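Local structure of penicillin-binding protein PbpB (Mycobacterium tuberculosis, 6KGU) at residues 270-275 against 322-327; 297-302 against 328-333; 339-344 against 379-384. The protein cross-links peptidoglycan from lipid intermediates through a transpeptidase domain that beta-lactam antibiotics such as aztreonam inactivate by acylation. One frame throughout, in Å; residues are numbered along the deposited sequence.

Contact 1: 270-275 against 322-327. With AZR (2-({[(1Z)-1-(2-amino-1,3-thiazol-4-yl)-2-oxo-2-{[(2S,3S)-1-oxo-3-(sulfoamino)butan-2-yl]amino}ethylidene]amino}oxy)-2-methylpropanoic acid), chain B.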
loop_
_atom_site.group_PDB
_atom_site.type_symbol
_atom_site.label_atom_id
_atom_site.label_comp_id
_atom_site.label_asym_id
_atom_site.label_seq_id
_atom_site.Cartn_x
_atom_site.Cartn_y
_atom_site.Cartn_z
ATOM N N VAL A 270 -7.011 9.608 -0.218
ATOM C CA VAL A 270 -6.572 8.622 0.765
ATOM C C VAL A 270 -5.699 9.281 1.811
ATOM O O VAL A 270 -5.591 8.779 2.934
ATOM C CB VAL A 270 -5.831 7.413 0.154
ATOM C CG1 VAL A 270 -6.816 6.499 -0.537
ATOM C CG2 VAL A 270 -4.676 7.860 -0.776
ATOM N N ASN A 271 -5.103 10.427 1.484
ATOM C CA ASN A 271 -4.316 11.151 2.468
ATOM C C ASN A 271 -5.158 11.734 3.599
ATOM O O ASN A 271 -4.582 12.195 4.592
ATOM C CB ASN A 271 -3.518 12.277 1.792
ATOM C CG ASN A 271 -2.288 12.641 2.587
ATOM O OD1 ASN A 271 -1.531 11.760 2.980
ATOM N ND2 ASN A 271 -2.102 13.927 2.873
ATOM N N LYS A 272 -6.489 11.740 3.475
ATOM C CA LYS A 272 -7.310 12.381 4.490
ATOM C C LYS A 272 -7.221 11.672 5.832
ATOM O O LYS A 272 -7.588 12.258 6.856
ATOM C CB LYS A 272 -8.766 12.472 4.019
ATOM C CG LYS A 272 -8.953 13.487 2.865
ATOM C CD LYS A 272 -10.415 13.641 2.460
ATOM C CE LYS A 272 -10.577 14.522 1.222
ATOM N NZ LYS A 272 -12.024 14.633 0.807
ATOM N N ILE A 273 -6.706 10.441 5.860
ATOM C CA ILE A 273 -6.432 9.785 7.135
ATOM C C ILE A 273 -5.583 10.670 8.047
ATOM O O ILE A 273 -5.754 10.656 9.274
ATOM C CB ILE A 273 -5.771 8.413 6.894
ATOM C CG1 ILE A 273 -5.700 7.625 8.203
ATOM C CG2 ILE A 273 -4.367 8.576 6.262
ATOM C CD1 ILE A 273 -5.094 6.246 8.044
ATOM N N VAL A 274 -4.687 11.485 7.475
ATOM C CA VAL A 274 -3.829 12.314 8.319
ATOM C C VAL A 274 -4.644 13.399 9.014
ATOM O O VAL A 274 -4.540 13.579 10.233
ATOM C CB VAL A 274 -2.662 12.904 7.510
ATOM C CG1 VAL A 274 -1.785 13.752 8.397
ATOM C CG2 VAL A 274 -1.818 11.758 6.885
ATOM N N ALA A 275 -5.465 14.139 8.251
ATOM C CA ALA A 275 -6.331 15.148 8.861
ATOM C C ALA A 275 -7.273 14.526 9.882
ATOM O O ALA A 275 -7.514 15.106 10.951
ATOM C CB ALA A 275 -7.134 15.888 7.789
ATOM N N GLY A 322 -16.457 10.256 5.235
ATOM C CA GLY A 322 -17.242 9.239 4.551
ATOM C C GLY A 322 -17.668 9.663 3.153
ATOM O O GLY A 322 -17.687 8.844 2.230
ATOM N N LYS A 323 -18.007 10.948 2.974
ATOM C CA LYS A 323 -18.384 11.491 1.669
ATOM C C LYS A 323 -17.215 12.134 0.938
ATOM O O LYS A 323 -17.344 12.442 -0.253
ATOM C CB LYS A 323 -19.514 12.523 1.808
ATOM C CG LYS A 323 -20.853 11.894 2.238
ATOM C CD LYS A 323 -22.051 12.792 1.983
ATOM C CE LYS A 323 -23.339 12.181 2.563
ATOM N NZ LYS A 323 -23.718 10.889 1.897
ATOM N N SER A 324 -16.090 12.328 1.624
ATOM C CA SER A 324 -14.872 12.915 1.068
ATOM C C SER A 324 -15.108 14.368 0.632
ATOM O O SER A 324 -14.900 14.744 -0.523
ATOM C CB SER A 324 -14.324 12.068 -0.084
ATOM O OG SER A 324 -12.901 12.210 -0.197
ATOM N N SER A 325 -15.549 15.187 1.591
ATOM C CA SER A 325 -15.642 16.632 1.388
ATOM C C SER A 325 -14.254 17.240 1.559
ATOM O O SER A 325 -13.677 17.177 2.651
ATOM C CB SER A 325 -16.638 17.254 2.365
ATOM O OG SER A 325 -16.566 18.677 2.321
ATOM N N ASN A 326 -13.687 17.763 0.460
ATOM C CA ASN A 326 -12.439 18.520 0.546
ATOM C C ASN A 326 -12.612 19.756 1.420
ATOM O O ASN A 326 -11.734 20.087 2.225
ATOM C CB ASN A 326 -11.955 18.960 -0.846
ATOM C CG ASN A 326 -11.473 17.803 -1.723
ATOM O OD1 ASN A 326 -11.268 16.681 -1.266
ATOM N ND2 ASN A 326 -11.281 18.096 -3.002
ATOM N N VAL A 327 -13.727 20.469 1.245
ATOM C CA VAL A 327 -13.985 21.670 2.037
ATOM C C VAL A 327 -14.071 21.324 3.521
ATOM O O VAL A 327 -13.464 21.990 4.368
ATOM C CB VAL A 327 -15.262 22.367 1.543
ATOM C CG1 VAL A 327 -15.665 23.491 2.508
ATOM C CG2 VAL A 327 -15.054 22.914 0.107
HETATM C C7 AZR B . -13.542 13.635 -4.656
HETATM S S8 AZR B . -5.395 15.851 -5.423
HETATM O O9 AZR B . -9.539 11.886 -3.626
HETATM O O10 AZR B . -10.518 16.370 -4.696
HETATM O O11 AZR B . -11.139 15.436 -7.638
HETATM N N12 AZR B . -12.655 11.917 -3.109
HETATM N N13 AZR B . -10.370 14.121 -5.034
HETATM N N14 AZR B . -9.723 15.598 -7.696
HETATM N N15 AZR B . -6.918 15.639 -7.505
HETATM N N16 AZR B . -4.617 15.638 -7.991
HETATM S S17 AZR B . -13.152 10.424 -3.376
HETATM C C18 AZR B . -12.331 12.828 -4.221
HETATM C C19 AZR B . -11.117 13.699 -3.854
HETATM C C20 AZR B . -10.159 12.761 -3.076
HETATM C C21 AZR B . -10.079 15.404 -5.319
HETATM C C22 AZR B . -9.217 15.577 -6.520
HETATM C C23 AZR B . -11.746 15.396 -8.910
HETATM C C24 AZR B . -7.742 15.689 -6.387
HETATM C C25 AZR B . -7.106 15.806 -5.192
HETATM C C26 AZR B . -5.654 15.705 -7.145
HETATM C C27 AZR B . -11.322 14.082 -9.541
HETATM C C28 AZR B . -13.257 15.480 -8.775
HETATM C C29 AZR B . -11.228 16.583 -9.719
HETATM O O30 AZR B . -10.711 17.558 -9.219
HETATM O O31 AZR B . -11.442 16.457 -10.992
HETATM O O32 AZR B . -14.475 10.479 -3.878
HETATM O O33 AZR B . -13.280 9.759 -1.973
HETATM O O34 AZR B . -12.124 9.737 -4.067
#

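Contact 2: 297-302 against 328-333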
loop_
_atom_site.group_PDB
_atom_site.type_symbol
_atom_site.label_atom_id
_atom_site.label_comp_id
_atom_site.label_asym_id
_atom_site.label_seq_id
_atom_site.Cartn_x
_atom_site.Cartn_y
_atom_site.Cartn_z
ATOM N N ILE A 297 -14.639 27.016 -0.601
ATOM C CA ILE A 297 -14.070 28.058 0.240
ATOM C C ILE A 297 -12.814 28.611 -0.418
ATOM O O ILE A 297 -12.181 27.968 -1.259
ATOM C CB ILE A 297 -13.719 27.570 1.666
ATOM C CG1 ILE A 297 -12.703 26.422 1.626
ATOM C CG2 ILE A 297 -14.968 27.188 2.448
ATOM C CD1 ILE A 297 -12.130 26.121 2.993
ATOM N N GLN A 298 -12.459 29.817 0.009
ATOM C CA GLN A 298 -11.195 30.458 -0.327
ATOM C C GLN A 298 -10.228 30.233 0.826
ATOM O O GLN A 298 -10.487 30.666 1.953
ATOM C CB GLN A 298 -11.390 31.953 -0.568
ATOM C CG GLN A 298 -12.430 32.282 -1.625
ATOM C CD GLN A 298 -11.998 31.841 -3.006
ATOM O OE1 GLN A 298 -12.827 31.451 -3.834
ATOM N NE2 GLN A 298 -10.689 31.898 -3.268
ATOM N N MET A 299 -9.123 29.556 0.551
ATOM C CA MET A 299 -8.157 29.262 1.593
ATOM C C MET A 299 -6.763 29.392 1.004
ATOM O O MET A 299 -6.522 28.932 -0.111
ATOM C CB MET A 299 -8.385 27.851 2.168
ATOM C CG MET A 299 -7.414 27.456 3.243
ATOM S SD MET A 299 -7.816 25.884 4.025
ATOM C CE MET A 299 -6.383 25.677 5.079
ATOM N N GLY A 300 -5.856 30.022 1.749
ATOM C CA GLY A 300 -4.485 30.134 1.279
ATOM C C GLY A 300 -4.354 30.765 -0.092
ATOM O O GLY A 300 -3.427 30.434 -0.833
ATOM N N GLY A 301 -5.274 31.659 -0.451
ATOM C CA GLY A 301 -5.268 32.318 -1.737
ATOM C C GLY A 301 -5.936 31.558 -2.859
ATOM O O GLY A 301 -6.069 32.105 -3.957
ATOM N N VAL A 302 -6.368 30.321 -2.625
ATOM C CA VAL A 302 -6.900 29.477 -3.682
ATOM C C VAL A 302 -8.335 29.068 -3.329
ATOM O O VAL A 302 -8.804 29.241 -2.200
ATOM C CB VAL A 302 -6.003 28.247 -3.936
ATOM C CG1 VAL A 302 -6.188 27.188 -2.844
ATOM C CG2 VAL A 302 -6.231 27.681 -5.334
ATOM N N GLY A 328 -14.831 20.281 3.859
ATOM C CA GLY A 328 -14.902 19.866 5.251
ATOM C C GLY A 328 -13.543 19.466 5.790
ATOM O O GLY A 328 -13.203 19.762 6.942
ATOM N N THR A 329 -12.734 18.806 4.958
ATOM C CA THR A 329 -11.404 18.399 5.406
ATOM C C THR A 329 -10.547 19.614 5.737
ATOM O O THR A 329 -9.855 19.640 6.761
ATOM C CB THR A 329 -10.746 17.528 4.339
ATOM O OG1 THR A 329 -11.496 16.308 4.205
ATOM C CG2 THR A 329 -9.292 17.179 4.734
ATOM N N LEU A 330 -10.616 20.650 4.902
ATOM C CA LEU A 330 -9.775 21.824 5.124
ATOM C C LEU A 330 -10.273 22.659 6.295
ATOM O O LEU A 330 -9.467 23.233 7.029
ATOM C CB LEU A 330 -9.692 22.665 3.852
ATOM C CG LEU A 330 -8.864 21.996 2.751
ATOM C CD1 LEU A 330 -8.940 22.798 1.464
ATOM C CD2 LEU A 330 -7.431 21.831 3.192
ATOM N N MET A 331 -11.593 22.748 6.487
ATOM C CA MET A 331 -12.114 23.446 7.656
ATOM C C MET A 331 -11.621 22.799 8.942
ATOM O O MET A 331 -11.157 23.485 9.858
ATOM C CB MET A 331 -13.639 23.470 7.610
ATOM C CG MET A 331 -14.159 24.304 6.460
ATOM S SD MET A 331 -15.929 24.461 6.475
ATOM C CE MET A 331 -16.188 25.023 8.147
ATOM N N LEU A 332 -11.694 21.464 9.016
ATOM C CA LEU A 332 -11.176 20.738 10.175
ATOM C C LEU A 332 -9.666 20.852 10.272
ATOM O O LEU A 332 -9.118 20.953 11.372
ATOM C CB LEU A 332 -11.563 19.252 10.101
ATOM C CG LEU A 332 -13.037 18.881 10.249
ATOM C CD1 LEU A 332 -13.258 17.409 9.839
ATOM C CD2 LEU A 332 -13.523 19.158 11.693
ATOM N N SER A 333 -8.971 20.788 9.133
ATOM C CA SER A 333 -7.521 20.974 9.150
ATOM C C SER A 333 -7.143 22.362 9.680
ATOM O O SER A 333 -6.091 22.517 10.314
ATOM C CB SER A 333 -6.938 20.758 7.742
ATOM O OG SER A 333 -7.156 19.427 7.297
#

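Contact 3: 339-344 against 379-384. With AZR (2-({[(1Z)-1-(2-amino-1,3-thiazol-4-yl)-2-oxo-2-{[(2S,3S)-1-oxo-3-(sulfoamino)butan-2-yl]amino}ethylidene]amino}oxy)-2-methylpropanoic acid), chain B.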
loop_
_atom_site.group_PDB
_atom_site.type_symbol
_atom_site.label_atom_id
_atom_site.label_comp_id
_atom_site.label_asym_id
_atom_site.label_seq_id
_atom_site.Cartn_x
_atom_site.Cartn_y
_atom_site.Cartn_z
ATOM N N GLU A 339 1.535 23.521 11.680
ATOM C CA GLU A 339 2.613 22.867 12.419
ATOM C C GLU A 339 2.212 21.480 12.898
ATOM O O GLU A 339 2.946 20.506 12.702
ATOM C CB GLU A 339 3.029 23.727 13.609
ATOM C CG GLU A 339 3.927 24.892 13.231
ATOM C CD GLU A 339 4.754 25.383 14.406
ATOM O OE1 GLU A 339 4.187 25.551 15.507
ATOM O OE2 GLU A 339 5.978 25.580 14.232
ATOM N N ARG A 340 1.071 21.374 13.579
ATOM C CA ARG A 340 0.654 20.061 14.044
ATOM C C ARG A 340 0.322 19.157 12.862
ATOM O O ARG A 340 0.595 17.956 12.902
ATOM C CB ARG A 340 -0.528 20.185 15.007
ATOM C CG ARG A 340 -0.135 20.707 16.395
ATOM C CD ARG A 340 -1.299 20.770 17.400
ATOM N NE ARG A 340 -2.397 21.630 16.946
ATOM C CZ ARG A 340 -3.395 22.043 17.731
ATOM N NH1 ARG A 340 -3.423 21.684 19.012
ATOM N NH2 ARG A 340 -4.364 22.812 17.239
ATOM N N TYR A 341 -0.235 19.717 11.787
ATOM C CA TYR A 341 -0.516 18.892 10.621
ATOM C C TYR A 341 0.774 18.328 10.030
ATOM O O TYR A 341 0.887 17.121 9.795
ATOM C CB TYR A 341 -1.279 19.674 9.562
ATOM C CG TYR A 341 -1.623 18.759 8.422
ATOM C CD1 TYR A 341 -2.702 17.881 8.516
ATOM C CD2 TYR A 341 -0.826 18.711 7.280
ATOM C CE1 TYR A 341 -2.994 16.995 7.479
ATOM C CE2 TYR A 341 -1.106 17.850 6.249
ATOM C CZ TYR A 341 -2.185 16.982 6.349
ATOM O OH TYR A 341 -2.447 16.115 5.308
ATOM N N TYR A 342 1.760 19.191 9.776
ATOM C CA TYR A 342 3.020 18.703 9.226
ATOM C C TYR A 342 3.685 17.696 10.159
ATOM O O TYR A 342 4.288 16.716 9.700
ATOM C CB TYR A 342 3.962 19.870 8.936
ATOM C CG TYR A 342 5.303 19.435 8.398
ATOM C CD1 TYR A 342 5.445 19.049 7.077
ATOM C CD2 TYR A 342 6.430 19.426 9.208
ATOM C CE1 TYR A 342 6.668 18.658 6.574
ATOM C CE2 TYR A 342 7.667 19.035 8.714
ATOM C CZ TYR A 342 7.776 18.659 7.394
ATOM O OH TYR A 342 8.993 18.269 6.886
ATOM N N ASP A 343 3.569 17.898 11.472
ATOM C CA ASP A 343 4.169 16.932 12.387
ATOM C C ASP A 343 3.516 15.567 12.229
ATOM O O ASP A 343 4.194 14.535 12.276
ATOM C CB ASP A 343 4.058 17.411 13.836
ATOM C CG ASP A 343 4.798 16.502 14.809
ATOM O OD1 ASP A 343 6.042 16.494 14.770
ATOM O OD2 ASP A 343 4.146 15.801 15.614
ATOM N N MET A 344 2.201 15.546 12.006
ATOM C CA MET A 344 1.496 14.278 11.857
ATOM C C MET A 344 1.890 13.575 10.560
ATOM O O MET A 344 2.103 12.356 10.557
ATOM C CB MET A 344 -0.014 14.526 11.922
ATOM C CG MET A 344 -0.854 13.283 11.869
ATOM S SD MET A 344 -0.778 12.341 13.382
ATOM C CE MET A 344 -1.809 13.340 14.446
ATOM N N ASN A 379 -3.665 22.430 0.201
ATOM C CA ASN A 379 -3.539 21.312 -0.724
ATOM C C ASN A 379 -3.183 20.001 -0.040
ATOM O O ASN A 379 -3.825 18.976 -0.303
ATOM C CB ASN A 379 -2.489 21.638 -1.798
ATOM C CG ASN A 379 -2.973 22.702 -2.777
ATOM O OD1 ASN A 379 -2.325 23.724 -2.962
ATOM N ND2 ASN A 379 -4.123 22.470 -3.386
ATOM N N LEU A 380 -2.152 20.000 0.812
ATOM C CA LEU A 380 -1.697 18.769 1.460
ATOM C C LEU A 380 -2.805 17.998 2.174
ATOM O O LEU A 380 -2.877 16.771 1.997
ATOM C CB LEU A 380 -0.560 19.079 2.449
ATOM C CG LEU A 380 0.779 19.542 1.886
ATOM C CD1 LEU A 380 1.845 19.539 2.988
ATOM C CD2 LEU A 380 1.196 18.682 0.686
ATOM N N PRO A 381 -3.671 18.623 2.986
ATOM C CA PRO A 381 -4.684 17.833 3.711
ATOM C C PRO A 381 -5.628 17.063 2.813
ATOM O O PRO A 381 -6.153 16.039 3.250
ATOM C CB PRO A 381 -5.432 18.880 4.545
ATOM C CG PRO A 381 -4.400 19.976 4.775
ATOM C CD PRO A 381 -3.666 20.034 3.439
ATOM N N ILE A 382 -5.844 17.480 1.565
ATOM C CA ILE A 382 -6.664 16.679 0.660
ATOM C C ILE A 382 -5.811 15.838 -0.295
ATOM O O ILE A 382 -6.334 15.286 -1.263
ATOM C CB ILE A 382 -7.678 17.559 -0.095
ATOM C CG1 ILE A 382 -6.996 18.719 -0.825
ATOM C CG2 ILE A 382 -8.678 18.153 0.905
ATOM C CD1 ILE A 382 -6.497 18.409 -2.206
ATOM N N GLY A 383 -4.514 15.712 -0.031
ATOM C CA GLY A 383 -3.666 14.830 -0.810
ATOM C C GLY A 383 -3.097 15.417 -2.086
ATOM O O GLY A 383 -2.732 14.654 -2.986
ATOM N N GLN A 384 -3.009 16.739 -2.201
ATOM C CA GLN A 384 -2.429 17.386 -3.370
ATOM C C GLN A 384 -1.132 18.062 -2.961
ATOM O O GLN A 384 -1.053 18.647 -1.879
ATOM C CB GLN A 384 -3.392 18.415 -3.977
ATOM C CG GLN A 384 -2.935 19.013 -5.306
ATOM C CD GLN A 384 -3.807 20.191 -5.760
ATOM O OE1 GLN A 384 -5.039 20.131 -5.698
ATOM N NE2 GLN A 384 -3.166 21.268 -6.205
HETATM C C7 AZR B . -13.542 13.635 -4.656
HETATM S S8 AZR B . -5.395 15.851 -5.423
HETATM O O9 AZR B . -9.539 11.886 -3.626
HETATM O O10 AZR B . -10.518 16.370 -4.696
HETATM O O11 AZR B . -11.139 15.436 -7.638
HETATM N N12 AZR B . -12.655 11.917 -3.109
HETATM N N13 AZR B . -10.370 14.121 -5.034
HETATM N N14 AZR B . -9.723 15.598 -7.696
HETATM N N15 AZR B . -6.918 15.639 -7.505
HETATM N N16 AZR B . -4.617 15.638 -7.991
HETATM S S17 AZR B . -13.152 10.424 -3.376
HETATM C C18 AZR B . -12.331 12.828 -4.221
HETATM C C19 AZR B . -11.117 13.699 -3.854
HETATM C C20 AZR B . -10.159 12.761 -3.076
HETATM C C21 AZR B . -10.079 15.404 -5.319
HETATM C C22 AZR B . -9.217 15.577 -6.520
HETATM C C23 AZR B . -11.746 15.396 -8.910
HETATM C C24 AZR B . -7.742 15.689 -6.387
HETATM C C25 AZR B . -7.106 15.806 -5.192
HETATM C C26 AZR B . -5.654 15.705 -7.145
HETATM C C27 AZR B . -11.322 14.082 -9.541
HETATM C C28 AZR B . -13.257 15.480 -8.775
HETATM C C29 AZR B . -11.228 16.583 -9.719
HETATM O O30 AZR B . -10.711 17.558 -9.219
HETATM O O31 AZR B . -11.442 16.457 -10.992
HETATM O O32 AZR B . -14.475 10.479 -3.878
HETATM O O33 AZR B . -13.280 9.759 -1.973
HETATM O O34 AZR B . -12.124 9.737 -4.067
HETATM O O HOH W 1 -4.812 14.797 5.359
#

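Contact 1: 270-275 against 322-327
K272 and S324, with N326 close by, match the SxxK and SxN motifs of penicillin-binding transpeptidases and meet in an active site here occupied by opened aztreonam (AZR). By similarity S269, which would be the first residue of SxxK, is the acylated serine, and K272 would be the motif lysine. CG of K272 lies beside the backbone N (chi1 -70°), and the chain runs extended from there across the gap, which carries CE and NZ between S324 and N326. NZ donates two hydrogen bonds: to S324 OG at 2.8 Å and to N326 OD1 at 3.0 Å. The second arrives close to the amide plane, tilted 16° from it. The lysine chain crosses the N326 side chain at about a right angle, with K272 CE 3.4 Å from N326 OD1.

S324 sits in the break between helices 317-323 and 326-336. Its positive phi turns the chain out of the first helix, and S325 caps the second, its OG bonding to G328 N and also to D306. Besides the bond from K272, S324 OG is hydrogen-bonded to K475 NZ, and it accepts a bond from AZR N12 at 2.9 Å (N-H...O angle 155°); the S324 side chain also touches S269. S324 CB lies 3.2 Å from O33 of the sulfamate group of AZR. The amide of N326 is used at both ends, its oxygen fixing the lysine while its nitrogen faces the inhibitor. That division of labour orients the amide, and N326 ND2 donates a nearly straight bond to the side-chain amide carbonyl oxygen O10 of AZR, although the modelled 2.5 Å between ND2 and O10 is shorter than usual and its exact length doubtful.

Contact 2: 297-302 against 328-333
M299 and I297, from the first strand of the 296-305 beta hairpin, lie over L330 and M331 of helix 326-336, in a purely apolar contact. Strand 297-299 and helix segment 328-333 run at 45° to each other, their axes 10.3 Å apart at the closest point. Because strand side chains alternate, I297 and M299 both face the helix while Q298 between them turns the other way.

The main bump is the sulfur of M299. With CG anti to the backbone N (chi1 179°) the side chain stays extended to its methyl and reaches the helix surface as a straight rod. M299 SD rests in the notch bounded by L330 CB, 3.7 Å away, and the two leucine methyls, CD1 and CD2, farther off at 4.2 Å. I297 supplies a second, shallower bump. Its CD1 methyl comes down beside the root of the leucine, 4.3 Å from L330 CB. The same I297 CD1 comes to 4.4 Å from M331 CG, a contact less certain because M331 is modelled in two conformers. L330 thus receives both strand side chains.

Past M299 the chain reverses through a type I' turn of G300 and G301, closed by V302 N bonding to M299 O at 2.9 Å, which brings strand 302-305 back antiparallel.

I297 also touches V327 and Q334, and M299 touches Q334 and F377, so the hairpin covers more than one turn of helix 326-336. L330 also packs on P381, while T329 and S333 turn to helix 272-281.

Contact 3: 339-344 against 379-384
The 379-384 loop lines the aztreonam pocket through G383 and Q384, and Y341 of helix 338-347 packs against its L380 and P381. On the pocket side, Q384 CB lies 3.6 Å from the thiazole sulfur S8 of AZR. CG of Y341 is anti to the backbone N (chi1 -176°), which sends the ring out from the helix onto the loop. P381 CG sits over one face of the Y341 ring in a CH-pi contact, 4.2 Å from the ring centroid and 15° off the normal, displaced toward the rim. L380 CB touches the ring obliquely at Y341 CE2, 4.0 Å away.

The phenol reaches past the proline, Y341 OH coming to 3.2 Å from P381 CA. Y341 OH donates to a water 2.7 Å away, lying at the ring edge in its plane, and this water donates to P381 O at 2.8 Å; one water thus links the hydroxyl to the carbonyl. The turn is also pinned internally, N379 O accepting from I382 N and Q384 N on opposite faces of its plane.

Around it, N271 bonds to L380 O, V274 of helix 272-281 packs on Y341, and P381 rests on L330 and S333 of helix 326-336.

How the contacts relate
Contacts 1 and 3 are buried and both border the inhibitor, whereas contact 2 is partly buried and lies toward the surface. Their chemistry follows: contact 1 is a polar network of lysine, hydroxyl and amide, contact 2 is side-chain hydrocarbon and sulfur alone, and contact 3 mixes ring packing with one water bridge. Helix 326-336 joins contacts 1 and 2, its start serving the active site and its next turns the hairpin. The three meet directly: A275 CB of contact 1 lies 3.6 Å from S333 OG of contact 2, S333 OG also packs on P381 of contact 3, and V274 of contact 1 lies against Y341 and M344 of contact 3.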